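Local coordinates for microtubule-associated serine/threonine-protein kinase 3 (Homo sapiens, PDB 3KHF), which is a serine/threonine protein kinase associated with microtubules, whose PDZ domain, the part described here, probably binds the C-terminal tails of partner proteins, at residues R3-S10 and P46-D56; K14-I22 and H71-G82. All coordinates share one frame; numbering follows the deposited sequence. Where two conformers were deposited one is given.

Contact 1. Residues R3-S10 and P46-D56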
loop_
_atom_site.group_PDB
_atom_site.type_symbol
_atom_site.label_atom_id
_atom_site.label_comp_id
_atom_site.label_asym_id
_atom_site.label_seq_id
_atom_site.Cartn_x
_atom_site.Cartn_y
_atom_site.Cartn_z
ATOM N N ARG A 3 -8.457 7.582 11.249
ATOM C CA ARG A 3 -7.224 6.831 11.626
ATOM C C ARG A 3 -5.990 7.649 11.216
ATOM O O ARG A 3 -5.974 8.203 10.119
ATOM C CB ARG A 3 -7.215 5.456 10.944
ATOM N N PRO A 4 -4.963 7.763 12.100
ATOM C CA PRO A 4 -3.770 8.529 11.703
ATOM C C PRO A 4 -2.959 7.764 10.671
ATOM O O PRO A 4 -3.063 6.539 10.565
ATOM C CB PRO A 4 -2.985 8.657 13.009
ATOM C CG PRO A 4 -3.364 7.439 13.770
ATOM C CD PRO A 4 -4.834 7.243 13.475
ATOM N N PRO A 5 -2.129 8.475 9.914
ATOM C CA PRO A 5 -1.292 7.796 8.959
ATOM C C PRO A 5 -0.167 7.029 9.618
ATOM O O PRO A 5 0.337 7.411 10.661
ATOM C CB PRO A 5 -0.736 8.937 8.120
ATOM C CG PRO A 5 -0.717 10.077 9.034
ATOM C CD PRO A 5 -1.905 9.926 9.914
ATOM N N ILE A 6 0.234 5.936 8.990
ATOM C CA ILE A 6 1.416 5.224 9.388
ATOM C C ILE A 6 2.630 5.975 8.880
ATOM O O ILE A 6 2.721 6.296 7.688
ATOM C CB ILE A 6 1.432 3.799 8.791
ATOM C CG1 ILE A 6 0.213 2.990 9.224
ATOM C CG2 ILE A 6 2.689 3.082 9.185
ATOM C CD1 ILE A 6 0.077 1.669 8.568
ATOM N N VAL A 7 3.556 6.314 9.770
ATOM C CA VAL A 7 4.742 7.055 9.383
ATOM C C VAL A 7 5.921 6.110 9.540
ATOM O O VAL A 7 6.264 5.693 10.649
ATOM C CB VAL A 7 4.902 8.376 10.179
ATOM C CG1 VAL A 7 6.157 9.062 9.723
ATOM C CG2 VAL A 7 3.704 9.278 9.957
ATOM N N ILE A 8 6.509 5.752 8.408
ATOM C CA ILE A 8 7.643 4.830 8.330
ATOM C C ILE A 8 8.943 5.627 8.242
ATOM O O ILE A 8 8.987 6.649 7.557
ATOM C CB ILE A 8 7.499 3.932 7.079
ATOM C CG1 ILE A 8 6.246 3.074 7.178
ATOM C CG2 ILE A 8 8.734 3.023 6.865
ATOM C CD1 ILE A 8 5.904 2.385 5.881
ATOM N N HIS A 9 9.979 5.153 8.938
ATOM C CA HIS A 9 11.341 5.737 8.933
ATOM C C HIS A 9 12.274 4.657 8.395
ATOM O O HIS A 9 12.561 3.745 9.120
ATOM C CB HIS A 9 11.708 6.106 10.400
ATOM C CG HIS A 9 13.142 6.517 10.649
ATOM N ND1 HIS A 9 13.979 7.011 9.672
ATOM C CD2 HIS A 9 13.856 6.556 11.804
ATOM C CE1 HIS A 9 15.148 7.319 10.211
ATOM N NE2 HIS A 9 15.102 7.044 11.500
ATOM N N SER A 10 12.762 4.773 7.169
ATOM C CA SER A 10 13.685 3.762 6.633
ATOM C C SER A 10 15.129 4.172 6.857
ATOM O O SER A 10 15.454 5.349 6.762
ATOM C CB SER A 10 13.439 3.561 5.143
ATOM O OG SER A 10 13.988 4.639 4.396
ATOM N N PRO A 46 11.538 -1.433 8.282
ATOM C CA PRO A 46 10.861 -0.215 8.684
ATOM C C PRO A 46 9.327 -0.297 8.573
ATOM O O PRO A 46 8.620 0.197 9.450
ATOM C CB PRO A 46 11.446 0.811 7.715
ATOM C CG PRO A 46 12.836 0.280 7.400
ATOM C CD PRO A 46 12.652 -1.183 7.346
ATOM N N ALA A 47 8.825 -0.964 7.537
ATOM C CA ALA A 47 7.378 -1.077 7.358
ATOM C C ALA A 47 6.751 -1.924 8.465
ATOM O O ALA A 47 5.717 -1.570 9.021
ATOM C CB ALA A 47 7.061 -1.656 5.988
ATOM N N GLN A 48 7.376 -3.056 8.779
ATOM C CA GLN A 48 6.886 -3.918 9.861
ATOM C C GLN A 48 6.864 -3.166 11.180
ATOM O O GLN A 48 5.872 -3.187 11.907
ATOM C CB GLN A 48 7.773 -5.155 10.019
ATOM C CG GLN A 48 7.339 -6.089 11.160
ATOM C CD GLN A 48 8.459 -6.362 12.150
ATOM O OE1 GLN A 48 8.930 -7.491 12.272
ATOM N NE2 GLN A 48 8.891 -5.328 12.855
ATOM N N GLU A 49 7.987 -2.531 11.487
ATOM C CA GLU A 49 8.125 -1.809 12.745
ATOM C C GLU A 49 7.056 -0.740 12.923
ATOM O O GLU A 49 6.562 -0.518 14.031
ATOM C CB GLU A 49 9.501 -1.162 12.836
ATOM C CG GLU A 49 10.646 -2.156 12.958
ATOM C CD GLU A 49 11.994 -1.488 13.103
ATOM O OE1 GLU A 49 12.062 -0.236 12.993
ATOM O OE2 GLU A 49 12.985 -2.212 13.330
ATOM N N ALA A 50 6.675 -0.092 11.831
ATOM C CA ALA A 50 5.714 0.981 11.870
ATOM C C ALA A 50 4.267 0.496 11.941
ATOM O O ALA A 50 3.364 1.290 12.184
ATOM C CB ALA A 50 5.897 1.901 10.702
ATOM N N GLY A 51 4.025 -0.788 11.706
ATOM C CA GLY A 51 2.672 -1.347 11.803
ATOM C C GLY A 51 1.925 -1.494 10.498
ATOM O O GLY A 51 0.739 -1.783 10.524
ATOM N N LEU A 52 2.603 -1.345 9.360
ATOM C CA LEU A 52 1.973 -1.674 8.079
ATOM C C LEU A 52 1.721 -3.174 8.055
ATOM O O LEU A 52 2.573 -3.936 8.504
ATOM C CB LEU A 52 2.885 -1.265 6.916
ATOM C CG LEU A 52 2.274 -1.288 5.523
ATOM C CD1 LEU A 52 1.173 -0.198 5.395
ATOM C CD2 LEU A 52 3.359 -1.122 4.495
ATOM N N ARG A 53 0.582 -3.592 7.503
ATOM C CA ARG A 53 0.173 -5.005 7.510
ATOM C C ARG A 53 -0.247 -5.462 6.126
ATOM O O ARG A 53 -0.865 -4.715 5.354
ATOM C CB ARG A 53 -0.967 -5.231 8.485
ATOM C CG ARG A 53 -0.589 -5.009 9.928
ATOM C CD ARG A 53 -1.758 -5.252 10.848
ATOM N N ALA A 54 0.073 -6.719 5.823
ATOM C CA ALA A 54 -0.489 -7.394 4.669
ATOM C C ALA A 54 -1.995 -7.243 4.700
ATOM O O ALA A 54 -2.631 -7.451 5.731
ATOM C CB ALA A 54 -0.111 -8.856 4.703
ATOM N N GLY A 55 -2.562 -6.906 3.546
ATOM C CA GLY A 55 -4.000 -6.711 3.414
ATOM C C GLY A 55 -4.426 -5.259 3.466
ATOM O O GLY A 55 -5.566 -4.945 3.158
ATOM N N ASP A 56 -3.528 -4.344 3.835
ATOM C CA ASP A 56 -3.865 -2.931 3.918
ATOM C C ASP A 56 -4.037 -2.347 2.523
ATOM O O ASP A 56 -3.147 -2.477 1.665
ATOM C CB ASP A 56 -2.741 -2.151 4.623
ATOM C CG ASP A 56 -2.697 -2.324 6.132
ATOM O OD1 ASP A 56 -3.609 -2.935 6.741
ATOM O OD2 ASP A 56 -1.726 -1.806 6.746
HETATM O O HOH W 1 9.584 2.588 10.458
#
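I6 and I8 reach from strand 6-9 onto helix 46-50 and the loop behind it, and A50 sits between them. The A50 methyl CB lies 3.7 Å from I6 CG2 and equally near I8 CG1, so one small residue meets both isoleucines. Each isoleucine divides its work between its branches. In I6, CG2 stays with A50, while CG1, anti to the carbonyl carbon (chi1 -59°), carries CD1 on to L52, where I6 CD1 and L52 CD1 are 3.8 Å apart and the two side chains cross at about a right angle. In I8, CG2 turns to P46, with I8 CG2 3.6 Å from P46 CB and the side chain lying across the proline ring, while CD1 settles over the backbone of A47. The P46 ring also touches the backbone past I8: P46 CB is 3.4 Å from H9 O, and its CG packs on S10 CA.

No direct hydrogen bond joins the segments. A water bridges them instead, accepting from H9 N (3.0 Å) and donating to P46 O, which also takes the helical bond from A50 N. G51, with positive phi, ends the helix in a Schellman motif that brings L52 round to I6. Farther on, D56 OD2 accepts a hydrogen bond from R53 N, which comes from well above the carboxylate plane, bracing the type II turn R53-D56.

Strand and helix axes come within 7.3 Å and run at 141°, roughly antiparallel. On the inner side A47 and L52 go on to touch F17. A short helix packed beside the N-terminal edge strand through small and aliphatic residues belongs to the PDZ fold, in which this helix follows the long strand 32-41.

Contact 2. Residues K14-I22 and H71-G82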
loop_
_atom_site.group_PDB
_atom_site.type_symbol
_atom_site.label_atom_id
_atom_site.label_comp_id
_atom_site.label_asym_id
_atom_site.label_seq_id
_atom_site.Cartn_x
_atom_site.Cartn_y
_atom_site.Cartn_z
ATOM N N LYS A 14 15.148 0.235 1.325
ATOM C CA LYS A 14 13.780 -0.175 1.029
ATOM C C LYS A 14 12.905 -0.061 2.269
ATOM O O LYS A 14 13.355 -0.283 3.404
ATOM C CB LYS A 14 13.738 -1.615 0.540
ATOM C CG LYS A 14 14.430 -1.875 -0.800
ATOM C CD LYS A 14 13.860 -1.027 -1.913
ATOM N N TYR A 15 11.636 0.244 2.059
ATOM C CA TYR A 15 10.714 0.286 3.193
ATOM C C TYR A 15 10.469 -1.112 3.758
ATOM O O TYR A 15 10.199 -1.270 4.938
ATOM C CB TYR A 15 9.405 0.956 2.802
ATOM C CG TYR A 15 9.619 2.372 2.347
ATOM C CD1 TYR A 15 10.149 3.341 3.206
ATOM C CD2 TYR A 15 9.364 2.739 1.031
ATOM C CE1 TYR A 15 10.390 4.632 2.765
ATOM C CE2 TYR A 15 9.594 4.034 0.587
ATOM C CZ TYR A 15 10.098 4.977 1.459
ATOM O OH TYR A 15 10.324 6.245 0.985
ATOM N N GLY A 16 10.490 -2.121 2.897
ATOM C CA GLY A 16 10.311 -3.485 3.334
ATOM C C GLY A 16 8.906 -4.045 3.207
ATOM O O GLY A 16 8.452 -4.775 4.080
ATOM N N PHE A 17 8.192 -3.679 2.148
ATOM C CA PHE A 17 6.907 -4.303 1.871
ATOM C C PHE A 17 6.714 -4.509 0.401
ATOM O O PHE A 17 7.426 -3.913 -0.406
ATOM C CB PHE A 17 5.748 -3.502 2.489
ATOM C CG PHE A 17 5.470 -2.150 1.870
ATOM C CD1 PHE A 17 4.455 -1.988 0.931
ATOM C CD2 PHE A 17 6.150 -1.025 2.301
ATOM C CE1 PHE A 17 4.150 -0.745 0.417
ATOM C CE2 PHE A 17 5.850 0.222 1.802
ATOM C CZ PHE A 17 4.834 0.367 0.851
ATOM N N SER A 18 5.767 -5.363 0.055
ATOM C CA SER A 18 5.388 -5.496 -1.342
ATOM C C SER A 18 3.937 -5.102 -1.514
ATOM O O SER A 18 3.134 -5.156 -0.580
ATOM C CB SER A 18 5.582 -6.911 -1.854
ATOM O OG SER A 18 4.603 -7.753 -1.352
ATOM N N LEU A 19 3.601 -4.694 -2.722
ATOM C CA LEU A 19 2.214 -4.337 -3.013
ATOM C C LEU A 19 1.818 -4.776 -4.400
ATOM O O LEU A 19 2.663 -4.941 -5.289
ATOM C CB LEU A 19 1.936 -2.863 -2.784
ATOM C CG LEU A 19 2.373 -1.857 -3.841
ATOM C CD1 LEU A 19 1.802 -0.478 -3.473
ATOM C CD2 LEU A 19 3.889 -1.756 -3.967
ATOM N N ARG A 20 0.515 -4.998 -4.543
ATOM C CA ARG A 20 -0.081 -5.291 -5.826
ATOM C C ARG A 20 -1.042 -4.176 -6.172
ATOM O O ARG A 20 -1.665 -3.581 -5.294
ATOM C CB ARG A 20 -0.844 -6.640 -5.872
ATOM C CG ARG A 20 0.001 -7.859 -5.608
ATOM C CD ARG A 20 -0.792 -9.131 -5.701
ATOM N NE ARG A 20 0.032 -10.276 -5.310
ATOM C CZ ARG A 20 0.806 -10.964 -6.135
ATOM N NH1 ARG A 20 0.830 -10.686 -7.439
ATOM N NH2 ARG A 20 1.563 -11.950 -5.665
ATOM N N ALA A 21 -1.180 -3.925 -7.457
ATOM C CA ALA A 21 -2.233 -3.085 -7.991
ATOM C C ALA A 21 -3.351 -3.989 -8.439
ATOM O O ALA A 21 -3.177 -4.800 -9.345
ATOM C CB ALA A 21 -1.711 -2.259 -9.153
ATOM N N ILE A 22 -4.493 -3.916 -7.798
ATOM C CA ILE A 22 -5.628 -4.760 -8.125
ATOM C C ILE A 22 -6.578 -3.974 -9.023
ATOM O O ILE A 22 -7.046 -2.913 -8.647
ATOM C CB ILE A 22 -6.387 -5.224 -6.845
ATOM C CG1 ILE A 22 -5.420 -5.856 -5.825
ATOM C CG2 ILE A 22 -7.563 -6.123 -7.193
ATOM C CD1 ILE A 22 -4.696 -7.073 -6.368
ATOM N N HIS A 71 -0.284 1.111 -11.307
ATOM C CA HIS A 71 0.741 0.528 -10.452
ATOM C C HIS A 71 2.042 1.280 -10.473
ATOM O O HIS A 71 2.578 1.609 -9.400
ATOM C CB HIS A 71 1.030 -0.915 -10.866
ATOM C CG HIS A 71 2.009 -1.633 -9.972
ATOM N ND1 HIS A 71 1.852 -1.760 -8.604
ATOM C CD2 HIS A 71 3.163 -2.277 -10.270
ATOM C CE1 HIS A 71 2.848 -2.475 -8.114
ATOM N NE2 HIS A 71 3.664 -2.795 -9.105
ATOM N N MET A 72 2.575 1.547 -11.663
ATOM C CA MET A 72 3.913 2.110 -11.726
ATOM C C MET A 72 3.943 3.580 -11.297
ATOM O O MET A 72 4.988 4.075 -10.886
ATOM C CB MET A 72 4.528 1.884 -13.114
ATOM C CG MET A 72 4.910 0.424 -13.326
ATOM S SD MET A 72 6.320 -0.081 -12.286
ATOM C CE MET A 72 6.749 -1.594 -13.157
ATOM N N ASP A 73 2.813 4.280 -11.352
ATOM C CA ASP A 73 2.751 5.637 -10.792
ATOM C C ASP A 73 2.912 5.607 -9.269
ATOM O O ASP A 73 3.578 6.458 -8.691
ATOM C CB ASP A 73 1.461 6.358 -11.194
ATOM C CG ASP A 73 1.456 6.835 -12.651
ATOM O OD1 ASP A 73 2.450 6.639 -13.373
ATOM O OD2 ASP A 73 0.422 7.420 -13.046
ATOM N N VAL A 74 2.303 4.610 -8.630
ATOM C CA VAL A 74 2.442 4.452 -7.201
ATOM C C VAL A 74 3.851 3.964 -6.831
ATOM O O VAL A 74 4.453 4.461 -5.893
ATOM C CB VAL A 74 1.309 3.536 -6.661
ATOM C CG1 VAL A 74 1.602 3.129 -5.233
ATOM C CG2 VAL A 74 -0.017 4.256 -6.772
ATOM N N VAL A 75 4.397 3.016 -7.594
ATOM C CA VAL A 75 5.774 2.572 -7.374
ATOM C C VAL A 75 6.712 3.785 -7.447
ATOM O O VAL A 75 7.593 3.948 -6.611
ATOM C CB VAL A 75 6.169 1.423 -8.329
ATOM C CG1 VAL A 75 7.650 1.128 -8.232
ATOM C CG2 VAL A 75 5.345 0.187 -8.024
ATOM N N GLU A 76 6.500 4.663 -8.423
ATOM C CA GLU A 76 7.360 5.830 -8.542
ATOM C C GLU A 76 7.262 6.730 -7.303
ATOM O O GLU A 76 8.279 7.222 -6.822
ATOM C CB GLU A 76 7.027 6.628 -9.800
ATOM C CG GLU A 76 7.851 7.887 -9.940
ATOM C CD GLU A 76 7.403 8.796 -11.044
ATOM O OE1 GLU A 76 6.381 8.527 -11.702
ATOM O OE2 GLU A 76 8.073 9.826 -11.239
ATOM N N LEU A 77 6.051 6.967 -6.803
ATOM C CA LEU A 77 5.888 7.795 -5.603
ATOM C C LEU A 77 6.642 7.213 -4.431
ATOM O O LEU A 77 7.247 7.949 -3.643
ATOM C CB LEU A 77 4.411 7.927 -5.216
ATOM C CG LEU A 77 3.539 8.798 -6.128
ATOM C CD1 LEU A 77 2.066 8.697 -5.749
ATOM C CD2 LEU A 77 4.021 10.257 -6.157
ATOM N N LEU A 78 6.619 5.893 -4.315
ATOM C CA LEU A 78 7.350 5.218 -3.251
ATOM C C LEU A 78 8.863 5.313 -3.457
ATOM O O LEU A 78 9.606 5.637 -2.539
ATOM C CB LEU A 78 6.889 3.772 -3.165
ATOM C CG LEU A 78 5.438 3.585 -2.688
ATOM C CD1 LEU A 78 4.895 2.166 -2.958
ATOM C CD2 LEU A 78 5.314 3.926 -1.218
ATOM N N LEU A 79 9.325 5.045 -4.664
ATOM C CA LEU A 79 10.754 5.131 -4.976
ATOM C C LEU A 79 11.352 6.514 -4.715
ATOM O O LEU A 79 12.483 6.610 -4.267
ATOM C CB LEU A 79 11.010 4.739 -6.437
ATOM C CG LEU A 79 10.895 3.273 -6.866
ATOM C CD1 LEU A 79 11.056 3.165 -8.391
ATOM C CD2 LEU A 79 11.892 2.371 -6.153
ATOM N N LYS A 80 10.592 7.572 -4.974
ATOM C CA LYS A 80 11.081 8.955 -4.872
ATOM C C LYS A 80 10.869 9.596 -3.505
ATOM O O LYS A 80 11.365 10.699 -3.256
ATOM C CB LYS A 80 10.435 9.823 -5.951
ATOM C CG LYS A 80 10.786 9.383 -7.361
ATOM N N SER A 81 10.137 8.928 -2.619
ATOM C CA SER A 81 10.006 9.382 -1.236
ATOM C C SER A 81 11.337 9.264 -0.489
ATOM O O SER A 81 12.243 8.542 -0.915
ATOM C CB SER A 81 8.939 8.559 -0.529
ATOM O OG SER A 81 7.663 8.913 -1.008
ATOM N N GLY A 82 11.474 9.982 0.616
ATOM C CA GLY A 82 12.711 9.917 1.373
ATOM C C GLY A 82 12.727 8.796 2.388
ATOM O O GLY A 82 11.980 7.794 2.292
#
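The Y15 hydroxyl donates a short hydrogen bond to G82 O, 2.6 Å from OH to O, in the carbonyl plane with a C=O...donor angle of 153°. It fastens the loop leading into strand 17-25 to the backbone just beyond helix 71-80. The same ring meets the last turn of that helix with its edge: Y15 CE2 is 3.5 Å from L78 O, which lies in the ring plane.

Along the strand from the tyrosine the contact becomes apolar. L78 CD2 stands at the edge of the F17 ring, 4.1 Å from CZ, with the two side chains crossing at about a right angle. L78 CD1 instead meets L19 CD1 tip to tip at 4.1 Å. With CG set between its own N and carbonyl carbon (chi1 79°), L19 also lays CD1 obliquely against V74 CG1, 4.0 Å away.

At the far end, A21 CB packs against H71 CB at 3.5 Å and lies obliquely to the imidazole. CE1 of the H71 ring comes within 3.8 Å of L19 O, while V75 CG2 lies over one face toward the rim. H71 opens the helix at the position where many PDZ domains have a histidine that meets a ligand serine or threonine, consistent with a similar role here.

Strand and helix run nearly antiparallel, at 151° with axes 9.0 Å apart, as the two borders of the PDZ peptide groove. Behind them, V74 and L78 rest on I61 of strand 57-61 and F17 on I58; strand 84-90 adds I85 behind L78 and Y15, and strand 32-41 pairs with strand 17-25.

Overall arrangement
From the N terminus, strand 6-9 comes first and the K14-I22 segment soon after. Their partners follow in the same order: contact 1 closes a loop of 35 residues at P46-D56, and contact 2 one of 48 at H71-G82. The segments therefore alternate, and the loops cross instead of nesting. The two contacts also touch: A47 N probably bonds to Y15 O, L52 packs on the F17 ring, and S10 meets the Y15 ring. Contact 1 ties the short helix to the N-terminal edge strand, contact 2 the long helix to strand 17-25, and strand 84-90 backs both contacts, so both helices are fixed to the same antiparallel sheet.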